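Local coordinates for protein acyl-CoA thioesterase II (Mycobacterium avium subsp. paratuberculosis, PDB 4R9Z) that is a double hot-dog protein that probably hydrolyses fatty acyl-CoA thioesters to free fatty acids and coenzyme A, at residues B[23-32]-B[72-82]; B[40-51]-B[189-197]. All coordinates share one frame; numbering follows the deposited sequence.

Interaction 1: B[23-32]-B[72-82]; sequences WRFVGQQLPA and SRQPVDFEVVD
R24 and E79 run alongside each other in the same direction, with guanidinium and carboxylate stacked, their planes 23° apart. E79 CG sits over one face of the guanidinium. The salt bridge R24 NH2–E79 OE2 (3.3 Å) is a matter of charge, since the oxygen is well out of the guanidinium plane and no N-H aims at it; E79 OE1 turns instead to R97. Beside this pair, the W23 ring lies across V80, W23 CE3 resting 3.8 Å from V80 CG1, and it reaches on to D82, where W23 CH2 is 3.6 Å from D82 CB. D82 OD1 itself pairs with R92. V80 CG2, placed beside the backbone N while CG1 is anti to it (chi1 -176°), meets the edge of the F25 ring at CE1, 3.7 Å away. These side chains ride on an antiparallel ladder at the rim of the N-terminal hot-dog fold, where strand 24-27 pairs with strand 76-82. F25 and F78 bond reciprocally, as do G27 and V76, and V80 N adds a bond to W23 O. The face bearing F25, V76 and F78 turns inward to helix 39-52; V26 and D77 share the other face with R24 and E79. V76 CG1 lies over one face of the F78 ring, while the ring edge points at G27 N. Beyond the strands, Q29, bent at chi2 (-52°), slants over V76. Its NE2 donates to G27 O (3.0 Å) from above the carbonyl plane and also to Q45 OE1 on helix 39-52.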
loop_
_atom_site.group_PDB
_atom_site.type_symbol
_atom_site.label_atom_id
_atom_site.label_comp_id
_atom_site.label_asym_id
_atom_site.label_seq_id
_atom_site.Cartn_x
_atom_site.Cartn_y
_atom_site.Cartn_z
ATOM N N TRP B 23 5.176 -18.196 -16.906
ATOM C CA TRP B 23 5.088 -17.309 -15.757
ATOM C C TRP B 23 6.459 -16.808 -15.313
ATOM O O TRP B 23 6.653 -16.466 -14.145
ATOM C CB TRP B 23 4.404 -18.018 -14.591
ATOM C CG TRP B 23 3.036 -18.517 -14.898
ATOM C CD1 TRP B 23 2.690 -19.781 -15.252
ATOM C CD2 TRP B 23 1.825 -17.756 -14.887
ATOM N NE1 TRP B 23 1.337 -19.862 -15.457
ATOM C CE2 TRP B 23 0.780 -18.629 -15.243
ATOM C CE3 TRP B 23 1.520 -16.418 -14.610
ATOM C CZ2 TRP B 23 -0.547 -18.214 -15.331
ATOM C CZ3 TRP B 23 0.199 -16.006 -14.695
ATOM C CH2 TRP B 23 -0.816 -16.902 -15.054
ATOM N N ARG B 24 7.406 -16.736 -16.240
ATOM C CA ARG B 24 8.776 -16.455 -15.846
ATOM C C ARG B 24 9.474 -15.550 -16.841
ATOM O O ARG B 24 9.337 -15.709 -18.053
ATOM C CB ARG B 24 9.556 -17.757 -15.665
ATOM C CG ARG B 24 9.150 -18.520 -14.413
ATOM C CD ARG B 24 10.092 -19.652 -14.096
ATOM N NE ARG B 24 9.522 -20.540 -13.088
ATOM C CZ ARG B 24 9.737 -20.431 -11.781
ATOM N NH1 ARG B 24 10.517 -19.468 -11.310
ATOM N NH2 ARG B 24 9.171 -21.293 -10.946
ATOM N N PHE B 25 10.194 -14.576 -16.297
ATOM C CA PHE B 25 10.860 -13.542 -17.074
ATOM C C PHE B 25 12.237 -13.277 -16.485
ATOM O O PHE B 25 12.480 -13.535 -15.305
ATOM C CB PHE B 25 10.049 -12.242 -17.089
ATOM C CG PHE B 25 8.627 -12.413 -17.538
ATOM C CD1 PHE B 25 7.644 -12.801 -16.638
ATOM C CD2 PHE B 25 8.266 -12.165 -18.850
ATOM C CE1 PHE B 25 6.336 -12.959 -17.045
ATOM C CE2 PHE B 25 6.956 -12.317 -19.262
ATOM C CZ PHE B 25 5.989 -12.715 -18.358
ATOM N N VAL B 26 13.129 -12.739 -17.302
ATOM C CA VAL B 26 14.418 -12.288 -16.806
ATOM C C VAL B 26 14.571 -10.817 -17.161
ATOM O O VAL B 26 14.266 -10.399 -18.278
ATOM C CB VAL B 26 15.588 -13.114 -17.397
ATOM C CG1 VAL B 26 16.908 -12.735 -16.742
ATOM C CG2 VAL B 26 15.321 -14.605 -17.238
ATOM N N GLY B 27 15.007 -10.027 -16.187
ATOM C CA GLY B 27 15.148 -8.598 -16.379
ATOM C C GLY B 27 16.589 -8.158 -16.245
ATOM O O GLY B 27 17.261 -8.469 -15.261
ATOM N N GLN B 28 17.077 -7.442 -17.249
ATOM C CA GLN B 28 18.466 -7.024 -17.237
ATOM C C GLN B 28 18.615 -5.800 -16.356
ATOM O O GLN B 28 17.755 -4.920 -16.342
ATOM C CB GLN B 28 18.977 -6.742 -18.654
ATOM C CG GLN B 28 19.188 -7.994 -19.492
ATOM C CD GLN B 28 19.971 -9.072 -18.763
ATOM O OE1 GLN B 28 20.913 -8.787 -18.023
ATOM N NE2 GLN B 28 19.573 -10.322 -18.963
ATOM N N GLN B 29 19.714 -5.749 -15.617
ATOM C CA GLN B 29 19.941 -4.647 -14.706
ATOM C C GLN B 29 20.960 -3.713 -15.324
ATOM O O GLN B 29 21.763 -4.121 -16.164
ATOM C CB GLN B 29 20.423 -5.153 -13.348
ATOM C CG GLN B 29 19.465 -6.119 -12.682
ATOM C CD GLN B 29 18.055 -5.569 -12.602
ATOM O OE1 GLN B 29 17.838 -4.465 -12.110
ATOM N NE2 GLN B 29 17.088 -6.338 -13.093
ATOM N N LEU B 30 20.933 -2.458 -14.900
ATOM C CA LEU B 30 21.870 -1.486 -15.423
ATOM C C LEU B 30 22.859 -1.065 -14.350
ATOM O O LEU B 30 22.515 -1.006 -13.169
ATOM C CB LEU B 30 21.112 -0.281 -15.997
ATOM C CG LEU B 30 19.868 0.197 -15.249
ATOM C CD1 LEU B 30 20.235 0.962 -13.999
ATOM C CD2 LEU B 30 18.987 1.040 -16.158
ATOM N N PRO B 31 24.111 -0.816 -14.767
ATOM C CA PRO B 31 25.232 -0.411 -13.914
ATOM C C PRO B 31 24.923 0.765 -12.999
ATOM O O PRO B 31 24.352 1.774 -13.420
ATOM C CB PRO B 31 26.315 -0.034 -14.924
ATOM C CG PRO B 31 26.040 -0.905 -16.090
ATOM C CD PRO B 31 24.545 -1.066 -16.154
ATOM N N ALA B 32 25.338 0.586 -11.768
ATOM C CA ALA B 32 25.150 1.578 -10.777
ATOM C C ALA B 32 26.382 1.578 -9.933
ATOM O O ALA B 32 26.983 0.529 -9.702
ATOM C CB ALA B 32 23.936 1.244 -9.957
ATOM N N SER B 72 23.430 -5.354 -9.231
ATOM C CA SER B 72 23.033 -4.903 -10.565
ATOM C C SER B 72 23.933 -5.424 -11.688
ATOM O O SER B 72 23.689 -5.135 -12.858
ATOM C CB SER B 72 22.964 -3.374 -10.620
ATOM O OG SER B 72 24.192 -2.784 -10.258
ATOM N N ARG B 73 24.961 -6.193 -11.347
ATOM C CA ARG B 73 25.834 -6.764 -12.372
ATOM C C ARG B 73 25.291 -8.102 -12.866
ATOM O O ARG B 73 25.713 -8.608 -13.905
ATOM C CB ARG B 73 27.255 -6.941 -11.842
ATOM C CG ARG B 73 27.932 -5.644 -11.448
ATOM C CD ARG B 73 29.199 -5.910 -10.653
ATOM N NE ARG B 73 28.915 -6.615 -9.405
ATOM C CZ ARG B 73 29.845 -7.030 -8.552
ATOM N NH1 ARG B 73 31.127 -6.808 -8.804
ATOM N NH2 ARG B 73 29.492 -7.665 -7.443
ATOM N N GLN B 74 24.357 -8.670 -12.115
ATOM C CA GLN B 74 23.687 -9.893 -12.532
ATOM C C GLN B 74 22.218 -9.593 -12.821
ATOM O O GLN B 74 21.624 -8.722 -12.186
ATOM C CB GLN B 74 23.816 -10.971 -11.456
ATOM C CG GLN B 74 25.245 -11.225 -10.998
ATOM C CD GLN B 74 26.125 -11.817 -12.088
ATOM O OE1 GLN B 74 27.089 -11.190 -12.530
ATOM N NE2 GLN B 74 25.804 -13.033 -12.519
ATOM N N PRO B 75 21.631 -10.301 -13.795
ATOM C CA PRO B 75 20.219 -10.093 -14.135
ATOM C C PRO B 75 19.294 -10.636 -13.047
ATOM O O PRO B 75 19.769 -11.287 -12.118
ATOM C CB PRO B 75 20.049 -10.871 -15.444
ATOM C CG PRO B 75 21.140 -11.878 -15.439
ATOM C CD PRO B 75 22.284 -11.279 -14.681
ATOM N N VAL B 76 17.994 -10.386 -13.175
ATOM C CA VAL B 76 17.023 -10.781 -12.158
ATOM C C VAL B 76 15.919 -11.686 -12.713
ATOM O O VAL B 76 15.329 -11.392 -13.754
ATOM C CB VAL B 76 16.374 -9.529 -11.516
ATOM C CG1 VAL B 76 15.237 -9.915 -10.577
ATOM C CG2 VAL B 76 17.430 -8.687 -10.807
ATOM N N ASP B 77 15.625 -12.772 -12.001
ATOM C CA ASP B 77 14.561 -13.692 -12.403
ATOM C C ASP B 77 13.233 -13.314 -11.762
ATOM O O ASP B 77 13.125 -13.271 -10.534
ATOM C CB ASP B 77 14.900 -15.135 -12.017
ATOM C CG ASP B 77 16.228 -15.602 -12.579
ATOM O OD1 ASP B 77 16.524 -15.309 -13.757
ATOM O OD2 ASP B 77 16.977 -16.271 -11.835
ATOM N N PHE B 78 12.220 -13.070 -12.589
ATOM C CA PHE B 78 10.887 -12.761 -12.084
ATOM C C PHE B 78 9.931 -13.932 -12.265
ATOM O O PHE B 78 9.652 -14.344 -13.391
ATOM C CB PHE B 78 10.308 -11.533 -12.786
ATOM C CG PHE B 78 11.099 -10.276 -12.575
ATOM C CD1 PHE B 78 12.208 -9.997 -13.355
ATOM C CD2 PHE B 78 10.724 -9.365 -11.600
ATOM C CE1 PHE B 78 12.928 -8.840 -13.163
ATOM C CE2 PHE B 78 11.444 -8.204 -11.402
ATOM C CZ PHE B 78 12.546 -7.942 -12.184
ATOM N N GLU B 79 9.427 -14.464 -11.157
ATOM C CA GLU B 79 8.370 -15.467 -11.211
ATOM C C GLU B 79 7.016 -14.819 -10.952
ATOM O O GLU B 79 6.847 -14.091 -9.974
ATOM C CB GLU B 79 8.611 -16.588 -10.195
ATOM C CG GLU B 79 7.502 -17.641 -10.189
ATOM C CD GLU B 79 7.607 -18.630 -9.037
ATOM O OE1 GLU B 79 8.349 -18.357 -8.066
ATOM O OE2 GLU B 79 6.922 -19.674 -9.094
ATOM N N VAL B 80 6.057 -15.082 -11.835
ATOM C CA VAL B 80 4.695 -14.579 -11.682
ATOM C C VAL B 80 3.745 -15.694 -11.248
ATOM O O VAL B 80 3.868 -16.836 -11.694
ATOM C CB VAL B 80 4.170 -13.949 -12.986
ATOM C CG1 VAL B 80 2.786 -13.355 -12.780
ATOM C CG2 VAL B 80 5.135 -12.898 -13.494
ATOM N N VAL B 81 2.818 -15.362 -10.353
ATOM C CA VAL B 81 1.823 -16.311 -9.872
ATOM C C VAL B 81 0.408 -15.743 -10.029
ATOM O O VAL B 81 0.161 -14.580 -9.722
ATOM C CB VAL B 81 2.084 -16.692 -8.403
ATOM C CG1 VAL B 81 0.934 -17.519 -7.843
ATOM C CG2 VAL B 81 3.395 -17.453 -8.285
ATOM N N ASP B 82 -0.502 -16.558 -10.551
ATOM C CA ASP B 82 -1.890 -16.164 -10.759
ATOM C C ASP B 82 -2.690 -16.250 -9.452
ATOM O O ASP B 82 -3.056 -17.334 -9.011
ATOM C CB ASP B 82 -2.516 -17.050 -11.847
ATOM C CG ASP B 82 -3.999 -16.777 -12.067
ATOM O OD1 ASP B 82 -4.495 -15.707 -11.665
ATOM O OD2 ASP B 82 -4.673 -17.640 -12.665
#

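Interaction 2: B[40-51]-B[189-197]; sequences GHISAQALLAAS and VLTASLVAY
H41 ND1 and Y197 OH are 2.7 Å apart in a bent hydrogen bond, the hydroxyl lying at the edge of the imidazole, near its plane; either partner could be the donor. The two side chains run side by side in the same direction, and their rings meet obliquely, planes 68° apart. Both have CG anti to the backbone N (Y197 chi1 -162°), which lays the tyrosine along the first turn of helix 40-51. There G40 O and H41 CA lie over the same ring face, H41 CA as a CH-pi donor 3.7 Å from the ring centroid, and W158 meets the ring edge-to-face. A44 CB touches Y197 CD2 at 3.6 Å and also approaches S193 O. These are the central helices of the two hot-dog repeats, running nearly antiparallel (156°) with axes 8.4 Å apart. The small residues G40, A44 and S193 fit this close spacing: the CA atoms of G40 and Y197 are 4.3 Å apart, and Y197 CA makes a CA-H...O contact with G40 O. Further along, L47 CD2 rests on S193 CA, and L48 sets CG and both methyls against S193 OG, then crosses V189, L48 CD2 meeting V189 CG1 at 3.7 Å. V189 CG1 also packs against S51 CB. The hydroxyls in this part turn back on their own helices. S193 OG folds back over its own backbone and donates to L190 O at 2.8 Å, and S51 OG donates to L47 O. With both serines satisfied locally, the helices meet mainly through carbon contacts, and the H41–Y197 bond is the one hydrogen bond linking these two segments, tying one end of a seam otherwise held by packing.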
loop_
_atom_site.group_PDB
_atom_site.type_symbol
_atom_site.label_atom_id
_atom_site.label_comp_id
_atom_site.label_asym_id
_atom_site.label_seq_id
_atom_site.Cartn_x
_atom_site.Cartn_y
_atom_site.Cartn_z
ATOM N N GLY B 40 12.685 1.318 -7.559
ATOM C CA GLY B 40 11.805 1.753 -8.629
ATOM C C GLY B 40 12.022 0.983 -9.914
ATOM O O GLY B 40 11.077 0.706 -10.648
ATOM N N HIS B 41 13.275 0.637 -10.177
ATOM C CA HIS B 41 13.631 -0.115 -11.369
ATOM C C HIS B 41 13.139 -1.559 -11.312
ATOM O O HIS B 41 12.510 -2.047 -12.253
ATOM C CB HIS B 41 15.147 -0.096 -11.569
ATOM C CG HIS B 41 15.613 -0.934 -12.718
ATOM N ND1 HIS B 41 15.532 -0.516 -14.028
ATOM C CD2 HIS B 41 16.164 -2.171 -12.750
ATOM C CE1 HIS B 41 16.015 -1.460 -14.820
ATOM N NE2 HIS B 41 16.407 -2.472 -14.067
ATOM N N ILE B 42 13.420 -2.236 -10.204
ATOM C CA ILE B 42 13.070 -3.639 -10.076
ATOM C C ILE B 42 11.559 -3.802 -9.925
ATOM O O ILE B 42 10.998 -4.795 -10.383
ATOM C CB ILE B 42 13.818 -4.310 -8.897
ATOM C CG1 ILE B 42 13.740 -5.834 -9.010
ATOM C CG2 ILE B 42 13.294 -3.838 -7.555
ATOM C CD1 ILE B 42 14.774 -6.555 -8.184
ATOM N N SER B 43 10.900 -2.828 -9.304
ATOM C CA SER B 43 9.452 -2.896 -9.133
ATOM C C SER B 43 8.737 -2.591 -10.447
ATOM O O SER B 43 7.638 -3.083 -10.694
ATOM C CB SER B 43 8.975 -1.935 -8.041
ATOM O OG SER B 43 9.026 -0.588 -8.474
ATOM N N ALA B 44 9.355 -1.763 -11.281
ATOM C CA ALA B 44 8.809 -1.464 -12.600
ATOM C C ALA B 44 8.872 -2.692 -13.499
ATOM O O ALA B 44 7.938 -2.974 -14.250
ATOM C CB ALA B 44 9.554 -0.306 -13.238
ATOM N N GLN B 45 9.988 -3.409 -13.420
ATOM C CA GLN B 45 10.158 -4.646 -14.168
ATOM C C GLN B 45 9.158 -5.700 -13.706
ATOM O O GLN B 45 8.537 -6.384 -14.520
ATOM C CB GLN B 45 11.590 -5.169 -14.024
ATOM C CG GLN B 45 12.609 -4.442 -14.887
ATOM C CD GLN B 45 14.001 -5.032 -14.775
ATOM O OE1 GLN B 45 14.394 -5.546 -13.723
ATOM N NE2 GLN B 45 14.763 -4.952 -15.859
ATOM N N ALA B 46 9.005 -5.821 -12.392
ATOM C CA ALA B 46 8.088 -6.791 -11.811
ATOM C C ALA B 46 6.644 -6.490 -12.208
ATOM O O ALA B 46 5.839 -7.402 -12.391
ATOM C CB ALA B 46 8.230 -6.811 -10.305
ATOM N N LEU B 47 6.328 -5.208 -12.352
ATOM C CA LEU B 47 4.992 -4.794 -12.749
ATOM C C LEU B 47 4.734 -5.166 -14.195
ATOM O O LEU B 47 3.630 -5.568 -14.553
ATOM C CB LEU B 47 4.802 -3.292 -12.559
ATOM C CG LEU B 47 3.413 -2.797 -12.978
ATOM C CD1 LEU B 47 2.315 -3.431 -12.127
ATOM C CD2 LEU B 47 3.325 -1.269 -12.958
ATOM N N LEU B 48 5.760 -5.036 -15.026
ATOM C CA LEU B 48 5.645 -5.437 -16.422
ATOM C C LEU B 48 5.491 -6.946 -16.523
ATOM O O LEU B 48 4.743 -7.450 -17.361
ATOM C CB LEU B 48 6.856 -4.967 -17.229
ATOM C CG LEU B 48 6.839 -3.469 -17.524
ATOM C CD1 LEU B 48 8.184 -2.986 -18.042
ATOM C CD2 LEU B 48 5.727 -3.157 -18.508
ATOM N N ALA B 49 6.197 -7.658 -15.653
ATOM C CA ALA B 49 6.096 -9.103 -15.612
ATOM C C ALA B 49 4.651 -9.515 -15.388
ATOM O O ALA B 49 4.074 -10.239 -16.194
ATOM C CB ALA B 49 6.981 -9.661 -14.521
ATOM N N ALA B 50 4.052 -8.986 -14.328
ATOM C CA ALA B 50 2.663 -9.266 -14.006
ATOM C C ALA B 50 1.735 -8.867 -15.149
ATOM O O ALA B 50 0.858 -9.633 -15.544
ATOM C CB ALA B 50 2.266 -8.546 -12.725
ATOM N N SER B 51 1.941 -7.665 -15.676
ATOM C CA SER B 51 1.089 -7.116 -16.726
ATOM C C SER B 51 1.055 -7.985 -17.980
ATOM O O SER B 51 0.009 -8.127 -18.606
ATOM C CB SER B 51 1.554 -5.709 -17.093
ATOM O OG SER B 51 1.605 -4.881 -15.948
ATOM N N VAL B 189 0.568 0.235 -20.697
ATOM C CA VAL B 189 1.198 -0.589 -19.672
ATOM C C VAL B 189 2.650 -0.168 -19.408
ATOM O O VAL B 189 3.083 -0.103 -18.256
ATOM C CB VAL B 189 1.137 -2.086 -20.057
ATOM C CG1 VAL B 189 2.073 -2.911 -19.195
ATOM C CG2 VAL B 189 -0.289 -2.599 -19.950
ATOM N N LEU B 190 3.404 0.105 -20.470
ATOM C CA LEU B 190 4.776 0.585 -20.314
ATOM C C LEU B 190 4.794 1.923 -19.589
ATOM O O LEU B 190 5.664 2.179 -18.762
ATOM C CB LEU B 190 5.474 0.710 -21.669
ATOM C CG LEU B 190 6.939 1.156 -21.639
ATOM C CD1 LEU B 190 7.735 0.314 -20.657
ATOM C CD2 LEU B 190 7.558 1.068 -23.026
ATOM N N THR B 191 3.832 2.777 -19.920
ATOM C CA THR B 191 3.690 4.083 -19.290
ATOM C C THR B 191 3.424 3.960 -17.788
ATOM O O THR B 191 3.990 4.701 -16.984
ATOM C CB THR B 191 2.558 4.891 -19.952
ATOM O OG1 THR B 191 2.902 5.153 -21.317
ATOM C CG2 THR B 191 2.341 6.206 -19.236
ATOM N N ALA B 192 2.559 3.023 -17.414
ATOM C CA ALA B 192 2.223 2.826 -16.013
ATOM C C ALA B 192 3.446 2.392 -15.209
ATOM O O ALA B 192 3.670 2.876 -14.099
ATOM C CB ALA B 192 1.114 1.811 -15.878
ATOM N N SER B 193 4.251 1.497 -15.775
ATOM C CA SER B 193 5.438 1.025 -15.074
ATOM C C SER B 193 6.470 2.139 -14.957
ATOM O O SER B 193 7.216 2.200 -13.982
ATOM C CB SER B 193 6.058 -0.181 -15.783
ATOM O OG SER B 193 6.538 0.174 -17.068
ATOM N N LEU B 194 6.488 3.040 -15.934
ATOM C CA LEU B 194 7.429 4.152 -15.911
ATOM C C LEU B 194 6.998 5.176 -14.878
ATOM O O LEU B 194 7.829 5.788 -14.208
ATOM C CB LEU B 194 7.536 4.807 -17.284
ATOM C CG LEU B 194 8.353 4.042 -18.319
ATOM C CD1 LEU B 194 8.100 4.613 -19.704
ATOM C CD2 LEU B 194 9.828 4.112 -17.964
ATOM N N VAL B 195 5.689 5.357 -14.757
ATOM C CA VAL B 195 5.137 6.167 -13.689
ATOM C C VAL B 195 5.555 5.589 -12.340
ATOM O O VAL B 195 6.115 6.294 -11.502
ATOM C CB VAL B 195 3.615 6.240 -13.769
ATOM C CG1 VAL B 195 3.049 6.770 -12.464
ATOM C CG2 VAL B 195 3.206 7.122 -14.930
ATOM N N ALA B 196 5.295 4.302 -12.142
ATOM C CA ALA B 196 5.705 3.623 -10.919
ATOM C C ALA B 196 7.212 3.722 -10.706
ATOM O O ALA B 196 7.667 3.986 -9.596
ATOM C CB ALA B 196 5.268 2.167 -10.950
ATOM N N TYR B 197 7.971 3.503 -11.777
ATOM C CA TYR B 197 9.434 3.605 -11.762
ATOM C C TYR B 197 9.893 4.932 -11.155
ATOM O O TYR B 197 10.684 4.957 -10.214
ATOM C CB TYR B 197 9.978 3.454 -13.189
ATOM C CG TYR B 197 11.448 3.102 -13.322
ATOM C CD1 TYR B 197 12.406 3.642 -12.472
ATOM C CD2 TYR B 197 11.877 2.232 -14.320
ATOM C CE1 TYR B 197 13.744 3.322 -12.604
ATOM C CE2 TYR B 197 13.216 1.906 -14.462
ATOM C CZ TYR B 197 14.145 2.456 -13.603
ATOM O OH TYR B 197 15.476 2.132 -13.738
#

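Overall arrangement
Helix 39-52 joins the two contacts. In interaction 1 the inner face of the strand pair 24-27/76-82 lies against it, F25 touching A49 and F78 touching Q45 and A46; in interaction 2 another side of the helix meets helix 188-201. Q45 bridges them directly, its amide probably hydrogen-bonded to Q28 O and Q29 NE2. Interaction 1, about 16 Å from the chain centre and partly solvent-exposed, combines a backbone ladder with charged pairs outside and phenylalanine and valine packing inside. Interaction 2, about 7 Å from that centre, is buried and has no salt bridge between its segments: one H41–Y197 hydrogen bond accompanies mostly carbon contacts, and it joins the two hot-dog repeats rather than strands within one.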